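Local coordinates for protein protease 2A (Rhinovirus C, PDB 5X45) that probably acts as a cysteine protease of the chymotrypsin-like fold that cleaves the rhinovirus polyprotein, and carries a bound zinc ion, at residues A[79-84]-A[93-98]; A[119-122]-A[128-131]. All blocks are in the same frame, centred on the assembly; numbering follows the deposited sequence.

Contact 1. Residues A[79-84]-A[93-98]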
ATOM      1  N   TYR A  79      11.205   0.899  -8.685  1.00 28.37           N
ATOM      2  CA  TYR A  79      10.556   2.012  -9.358  1.00 29.02           C
ATOM      3  C   TYR A  79      11.047   3.338  -8.801  1.00 34.10           C
ATOM      4  O   TYR A  79      11.243   3.465  -7.589  1.00 30.55           O
ATOM      5  CB  TYR A  79       9.041   1.879  -9.169  1.00 27.71           C
ATOM      6  CG  TYR A  79       8.149   2.635 -10.122  1.00 34.73           C
ATOM      7  CD1 TYR A  79       8.011   2.235 -11.447  1.00 41.04           C
ATOM      8  CD2 TYR A  79       7.392   3.717  -9.679  1.00 39.54           C
ATOM      9  CE1 TYR A  79       7.174   2.920 -12.317  1.00 43.18           C
ATOM     10  CE2 TYR A  79       6.548   4.402 -10.534  1.00 35.56           C
ATOM     11  CZ  TYR A  79       6.444   3.999 -11.850  1.00 51.96           C
ATOM     12  OH  TYR A  79       5.606   4.679 -12.704  1.00 69.72           O
ATOM     13  N   GLU A  80      11.239   4.322  -9.679  1.00 35.61           N
ATOM     14  CA  GLU A  80      11.672   5.659  -9.261  1.00 40.14           C
ATOM     15  C   GLU A  80      10.478   6.491  -8.802  1.00 39.51           C
ATOM     16  O   GLU A  80       9.578   6.789  -9.590  1.00 39.34           O
ATOM     17  CB  GLU A  80      12.395   6.378 -10.400  1.00 38.73           C
ATOM     18  CG  GLU A  80      12.996   7.730 -10.031  1.00 51.01           C
ATOM     19  CD  GLU A  80      14.170   8.123 -10.931  1.00 67.11           C
ATOM     20  OE1 GLU A  80      14.135   9.236 -11.497  1.00 72.82           O
ATOM     21  OE2 GLU A  80      15.127   7.333 -11.077  1.00 73.84           O
ATOM     22  N   ILE A  81      10.473   6.857  -7.525  1.00 33.05           N
ATOM     23  CA  ILE A  81       9.444   7.737  -6.989  1.00 33.56           C
ATOM     24  C   ILE A  81       9.933   9.175  -7.048  1.00 36.61           C
ATOM     25  O   ILE A  81      11.031   9.485  -6.564  1.00 37.67           O
ATOM     26  CB  ILE A  81       9.076   7.396  -5.533  1.00 37.58           C
ATOM     27  CG1 ILE A  81       8.855   5.890  -5.350  1.00 39.83           C
ATOM     28  CG2 ILE A  81       7.855   8.203  -5.097  1.00 37.33           C
ATOM     29  CD1 ILE A  81       7.738   5.321  -6.180  1.00 28.47           C
ATOM     30  N   GLN A  82       9.136  10.061  -7.634  1.00 38.47           N
ATOM     31  CA  GLN A  82       9.576  11.443  -7.740  1.00 46.28           C
ATOM     32  C   GLN A  82       9.502  12.139  -6.387  1.00 43.88           C
ATOM     33  O   GLN A  82       8.741  11.727  -5.500  1.00 45.14           O
ATOM     34  CB  GLN A  82       8.741  12.189  -8.774  1.00 56.31           C
ATOM     35  CG  GLN A  82       8.881  11.595 -10.156  1.00 67.33           C
ATOM     36  CD  GLN A  82      10.338  11.440 -10.568  1.00 72.16           C
ATOM     37  OE1 GLN A  82      11.162  12.338 -10.359  1.00 75.03           O
ATOM     38  NE2 GLN A  82      10.667  10.283 -11.129  1.00 66.29           N
ATOM     39  N   GLU A  83      10.314  13.184  -6.240  1.00 51.99           N
ATOM     40  CA  GLU A  83      10.347  13.997  -5.030  1.00 49.56           C
ATOM     41  C   GLU A  83       8.949  14.436  -4.613  1.00 59.31           C
ATOM     42  O   GLU A  83       8.153  14.879  -5.442  1.00 64.82           O
ATOM     43  CB  GLU A  83      11.251  15.209  -5.215  1.00 58.08           C
ATOM     44  CG  GLU A  83      11.175  16.193  -4.063  1.00 73.34           C
ATOM     45  CD  GLU A  83      12.255  17.249  -4.119  1.00 85.20           C
ATOM     46  OE1 GLU A  83      12.447  17.842  -5.201  1.00 88.80           O
ATOM     47  OE2 GLU A  83      12.925  17.461  -3.087  1.00 88.63           O
ATOM     48  N   SER A  84       8.661  14.316  -3.322  1.00 62.51           N
ATOM     49  CA  SER A  84       7.380  14.735  -2.769  1.00 60.84           C
ATOM     50  C   SER A  84       7.626  15.769  -1.674  1.00 68.74           C
ATOM     51  O   SER A  84       8.439  16.679  -1.854  1.00 77.83           O
ATOM     52  CB  SER A  84       6.609  13.532  -2.216  1.00 56.45           C
ATOM     53  OG  SER A  84       7.220  13.040  -1.033  1.00 58.41           O
ATOM     54  N   TYR A  93      10.959  -0.547  -3.889  1.00 30.17           N
ATOM     55  CA  TYR A  93      11.000  -1.936  -4.353  1.00 31.16           C
ATOM     56  C   TYR A  93       9.641  -2.628  -4.252  1.00 33.93           C
ATOM     57  O   TYR A  93       8.776  -2.213  -3.471  1.00 32.47           O
ATOM     58  CB  TYR A  93      12.058  -2.720  -3.570  1.00 27.40           C
ATOM     59  CG  TYR A  93      13.456  -2.211  -3.828  1.00 28.90           C
ATOM     60  CD1 TYR A  93      14.195  -2.672  -4.918  1.00 37.01           C
ATOM     61  CD2 TYR A  93      14.025  -1.236  -3.020  1.00 38.35           C
ATOM     62  CE1 TYR A  93      15.476  -2.192  -5.175  1.00 33.26           C
ATOM     63  CE2 TYR A  93      15.296  -0.751  -3.269  1.00 40.93           C
ATOM     64  CZ  TYR A  93      16.018  -1.235  -4.347  1.00 42.51           C
ATOM     65  OH  TYR A  93      17.283  -0.756  -4.599  1.00 55.29           O
ATOM     66  N   ASN A  94       9.458  -3.667  -5.066  1.00 32.63           N
ATOM     67  CA  ASN A  94       8.231  -4.466  -5.074  1.00 26.46           C
ATOM     68  C   ASN A  94       6.961  -3.652  -5.289  1.00 31.62           C
ATOM     69  O   ASN A  94       6.120  -3.524  -4.396  1.00 31.37           O
ATOM     70  CB  ASN A  94       8.118  -5.283  -3.779  1.00 27.09           C
ATOM     71  CG  ASN A  94       9.267  -6.275  -3.616  1.00 35.12           C
ATOM     72  OD1 ASN A  94      10.070  -6.171  -2.690  1.00 39.08           O
ATOM     73  ND2 ASN A  94       9.342  -7.242  -4.520  1.00 27.70           N
ATOM     74  N   LEU A  95       6.824  -3.100  -6.488  1.00 31.94           N
ATOM     75  CA  LEU A  95       5.654  -2.304  -6.797  1.00 22.85           C
ATOM     76  C   LEU A  95       4.716  -2.991  -7.770  1.00 26.07           C
ATOM     77  O   LEU A  95       5.138  -3.732  -8.663  1.00 25.27           O
ATOM     78  CB  LEU A  95       6.066  -0.941  -7.348  1.00 23.46           C
ATOM     79  CG  LEU A  95       6.653  -0.119  -6.204  1.00 33.30           C
ATOM     80  CD1 LEU A  95       8.157   0.002  -6.363  1.00 29.91           C
ATOM     81  CD2 LEU A  95       5.970   1.237  -6.054  1.00 36.49           C
ATOM     82  N   LEU A  96       3.432  -2.719  -7.577  1.00 23.66           N
ATOM     83  CA  LEU A  96       2.418  -3.011  -8.570  1.00 27.45           C
ATOM     84  C   LEU A  96       2.014  -1.705  -9.239  1.00 23.84           C
ATOM     85  O   LEU A  96       1.738  -0.721  -8.558  1.00 30.28           O
ATOM     86  CB  LEU A  96       1.219  -3.692  -7.923  1.00 26.41           C
ATOM     87  CG  LEU A  96       1.561  -5.015  -7.240  1.00 29.11           C
ATOM     88  CD1 LEU A  96       0.567  -5.297  -6.126  1.00 27.45           C
ATOM     89  CD2 LEU A  96       1.578  -6.143  -8.263  1.00 33.16           C
ATOM     90  N   ILE A  97       2.059  -1.661 -10.564  1.00 25.33           N
ATOM     91  CA  ILE A  97       1.700  -0.428 -11.257  1.00 28.72           C
ATOM     92  C   ILE A  97       0.524  -0.629 -12.197  1.00 30.53           C
ATOM     93  O   ILE A  97       0.553  -1.517 -13.051  1.00 33.55           O
ATOM     94  CB  ILE A  97       2.865   0.144 -12.084  1.00 34.45           C
ATOM     95  CG1 ILE A  97       4.178   0.132 -11.292  1.00 27.84           C
ATOM     96  CG2 ILE A  97       2.504   1.538 -12.591  1.00 29.78           C
ATOM     97  CD1 ILE A  97       4.333   1.270 -10.335  1.00 26.60           C
ATOM     98  N   GLY A  98      -0.498   0.208 -12.048  1.00 31.66           N
ATOM     99  CA  GLY A  98      -1.664   0.118 -12.899  1.00 35.11           C
ATOM    100  C   GLY A  98      -2.113   1.487 -13.363  1.00 44.40           C
ATOM    101  O   GLY A  98      -1.726   2.503 -12.792  1.00 54.41           O
TER
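The phenol ring of Y79 receives the CD1 methyl of I97 on one face, while CD1 of its own strand neighbour I81 sits at the edge, in the ring plane. The methyl stands 3.6 Å from the ring centroid and only 6° off the normal, a CH-pi contact centred well enough that the I97 CD1 to Y79 CZ distance, 3.8 Å, is close to those for the other ring carbons. The two side chains approach from opposite directions. With CG anti to the backbone N (chi1 -161°), Y79 turns its ring to meet I97, and its CB is met by L95 CD1 at 3.5 Å. Beyond this, I81 CD1 comes within 4.5 Å of L95 CD2, a looser touch that extends the apolar patch.

Strand 78-81 pairs with strand 90-93 in a two-stranded hairpin that comes between barrel strands 67-76 and 95-98 in the sequence. After the corner at N94 the chain enters the barrel, so strands 79-81 and 95-98 run at 78° to each other, their segment axes coming no nearer than 9.7 Å. L95 and I97 also rest on A130 of the neighbouring barrel strand.

At this distance and angle the two strands meet mainly through side chains: ring, methyls and methylenes seat the hairpin on the barrel by dispersion and exclusion of water.

Contact 2. Residues A[119-122]-A[128-131]; sequences GMIT and HVAF
A beta hairpin of the C-terminal barrel, strands 116-124 and 129-133, is joined here in the chymotrypsin-like fold expected of a 2A protease. I121 and F131 form an antiparallel non-hydrogen-bonded pair, their CA atoms 4.3 Å apart and their side chains diverging, between strand segments that run at 130° rather than fully antiparallel. Next to the pair, T122 N donates to A130 O at 2.9 Å with an N-H...O angle of 170°, the donor nitrogen 15° from the carbonyl plane. The same oxygen faces the CA of I121 in a CA-H...O contact, and F131 CA makes its counterpart to M120 O.

The CG1 branch of I121 lies beside its own backbone N, where it meets F131 CE2 at 3.5 Å obliquely. It also touches V129 CG2 at 3.8 Å, the I121 and V129 side chains crossing at about a right angle. The carbonyl carbon of M120 lies at the edge of the F131 ring, near its plane, and the ring packs edge-to-face with that of Y60 from strand 57-62, which is not its neighbour in the sheet. T122 and A130 meet separately, CG2 to CB at 4.3 Å, and both side chains also lie against L95. T122 OG1 is anti to its backbone N, turned away from this methyl contact.

Chemically, the backbone supplies direction and the side chains supply bulk: the T122-A130 bond helps to fix the register, with M120-T132 backbone bonding beside it, the I121, V129 and F131 cluster fills one flank, and T122 lays its methyl against A130 of the partner strand while its hydroxyl is hydrogen-bonded to Q92 OE1 of the separate 78-81/90-93 hairpin.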
ATOM      1  N   GLY A 119      -2.038  -4.894  -1.374  1.00 21.10           N
ATOM      2  CA  GLY A 119      -1.265  -3.681  -1.565  1.00 20.64           C
ATOM      3  C   GLY A 119      -1.837  -2.401  -0.995  1.00 27.34           C
ATOM      4  O   GLY A 119      -2.978  -2.358  -0.535  1.00 28.34           O
ATOM      5  N   MET A 120      -1.016  -1.355  -1.012  1.00 25.77           N
ATOM      6  CA  MET A 120      -1.403  -0.021  -0.557  1.00 24.90           C
ATOM      7  C   MET A 120      -0.830   1.017  -1.502  1.00 29.18           C
ATOM      8  O   MET A 120       0.318   0.896  -1.932  1.00 24.95           O
ATOM      9  CB  MET A 120      -0.885   0.264   0.851  1.00 28.53           C
ATOM     10  CG  MET A 120      -1.757  -0.200   1.993  1.00 43.37           C
ATOM     11  SD  MET A 120      -1.110   0.408   3.584  1.00 59.79           S
ATOM     12  CE  MET A 120       0.564  -0.239   3.541  1.00 51.51           C
ATOM     13  N   ILE A 121      -1.609   2.037  -1.829  1.00 26.35           N
ATOM     14  CA  ILE A 121      -1.082   3.117  -2.654  1.00 28.87           C
ATOM     15  C   ILE A 121       0.111   3.753  -1.955  1.00 28.62           C
ATOM     16  O   ILE A 121       0.041   4.074  -0.768  1.00 27.58           O
ATOM     17  CB  ILE A 121      -2.123   4.197  -2.930  1.00 30.09           C
ATOM     18  CG1 ILE A 121      -3.288   3.616  -3.731  1.00 25.14           C
ATOM     19  CG2 ILE A 121      -1.459   5.382  -3.636  1.00 26.90           C
ATOM     20  CD1 ILE A 121      -4.345   4.628  -4.073  1.00 27.20           C
ATOM     21  N   THR A 122       1.208   3.921  -2.687  1.00 32.43           N
ATOM     22  CA  THR A 122       2.421   4.487  -2.116  1.00 31.57           C
ATOM     23  C   THR A 122       2.905   5.693  -2.917  1.00 33.57           C
ATOM     24  O   THR A 122       3.653   6.534  -2.416  1.00 49.37           O
ATOM     25  CB  THR A 122       3.525   3.433  -2.057  1.00 24.02           C
ATOM     26  OG1 THR A 122       4.626   3.926  -1.289  1.00 28.04           O
ATOM     27  CG2 THR A 122       3.985   3.059  -3.459  1.00 23.72           C
ATOM     28  N   HIS A 128      -1.453   6.901 -13.585  1.00 59.07           N
ATOM     29  CA  HIS A 128      -0.766   5.765 -13.034  1.00 50.56           C
ATOM     30  C   HIS A 128      -0.830   5.802 -11.519  1.00 44.82           C
ATOM     31  O   HIS A 128      -0.718   6.864 -10.897  1.00 48.38           O
ATOM     32  CB  HIS A 128       0.657   5.732 -13.530  1.00 55.67           C
ATOM     33  CG  HIS A 128       0.758   5.128 -14.879  1.00 73.26           C
ATOM     34  ND1 HIS A 128       0.763   5.888 -16.029  1.00 82.94           N
ATOM     35  CD2 HIS A 128       0.711   3.840 -15.273  1.00 78.80           C
ATOM     36  CE1 HIS A 128       0.798   5.083 -17.075  1.00 86.41           C
ATOM     37  NE2 HIS A 128       0.762   3.834 -16.645  1.00 84.45           N
ATOM     38  N   VAL A 129      -1.030   4.634 -10.933  1.00 37.21           N
ATOM     39  CA  VAL A 129      -1.058   4.487  -9.495  1.00 34.38           C
ATOM     40  C   VAL A 129      -0.105   3.345  -9.157  1.00 28.89           C
ATOM     41  O   VAL A 129      -0.096   2.312  -9.834  1.00 28.24           O
ATOM     42  CB  VAL A 129      -2.488   4.234  -8.981  1.00 36.70           C
ATOM     43  CG1 VAL A 129      -3.130   3.097  -9.758  1.00 33.54           C
ATOM     44  CG2 VAL A 129      -2.485   3.962  -7.465  1.00 31.36           C
ATOM     45  N   ALA A 130       0.716   3.555  -8.135  1.00 26.46           N
ATOM     46  CA  ALA A 130       1.709   2.579  -7.702  1.00 24.92           C
ATOM     47  C   ALA A 130       1.365   2.051  -6.321  1.00 27.22           C
ATOM     48  O   ALA A 130       1.119   2.819  -5.388  1.00 27.28           O
ATOM     49  CB  ALA A 130       3.098   3.200  -7.689  1.00 25.56           C
ATOM     50  N   PHE A 131       1.361   0.735  -6.190  1.00 22.41           N
ATOM     51  CA  PHE A 131       1.071   0.117  -4.912  1.00 29.05           C
ATOM     52  C   PHE A 131       2.317  -0.602  -4.411  1.00 28.06           C
ATOM     53  O   PHE A 131       3.044  -1.199  -5.211  1.00 21.35           O
ATOM     54  CB  PHE A 131      -0.091  -0.883  -5.033  1.00 21.13           C
ATOM     55  CG  PHE A 131      -1.310  -0.345  -5.742  1.00 23.35           C
ATOM     56  CD1 PHE A 131      -1.414  -0.413  -7.130  1.00 22.74           C
ATOM     57  CD2 PHE A 131      -2.369   0.201  -5.018  1.00 22.07           C
ATOM     58  CE1 PHE A 131      -2.546   0.066  -7.783  1.00 31.83           C
ATOM     59  CE2 PHE A 131      -3.503   0.679  -5.664  1.00 25.18           C
ATOM     60  CZ  PHE A 131      -3.592   0.613  -7.054  1.00 24.10           C
TER

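How the contacts relate
Both contacts are buried, but contact 2 lies deeper: its centre is about 6 Å from the centre of the chain, that of contact 1 about 11 Å, and Y79 of contact 1 remains partly exposed. They share the barrel: strand 95-98 of contact 1 is the sheet neighbour of strand 129-133 of contact 2, with probable hydrogen bonds from F131 N to L96 O and from V129 N to G98 O. I97 CD1 also packs on A130 CB, so this methyl serves both regions. Their chemistry follows their place: contact 2 pairs adjacent strands of one sheet through backbone and side chains, whereas contact 1 docks a separate hairpin through apolar side chains.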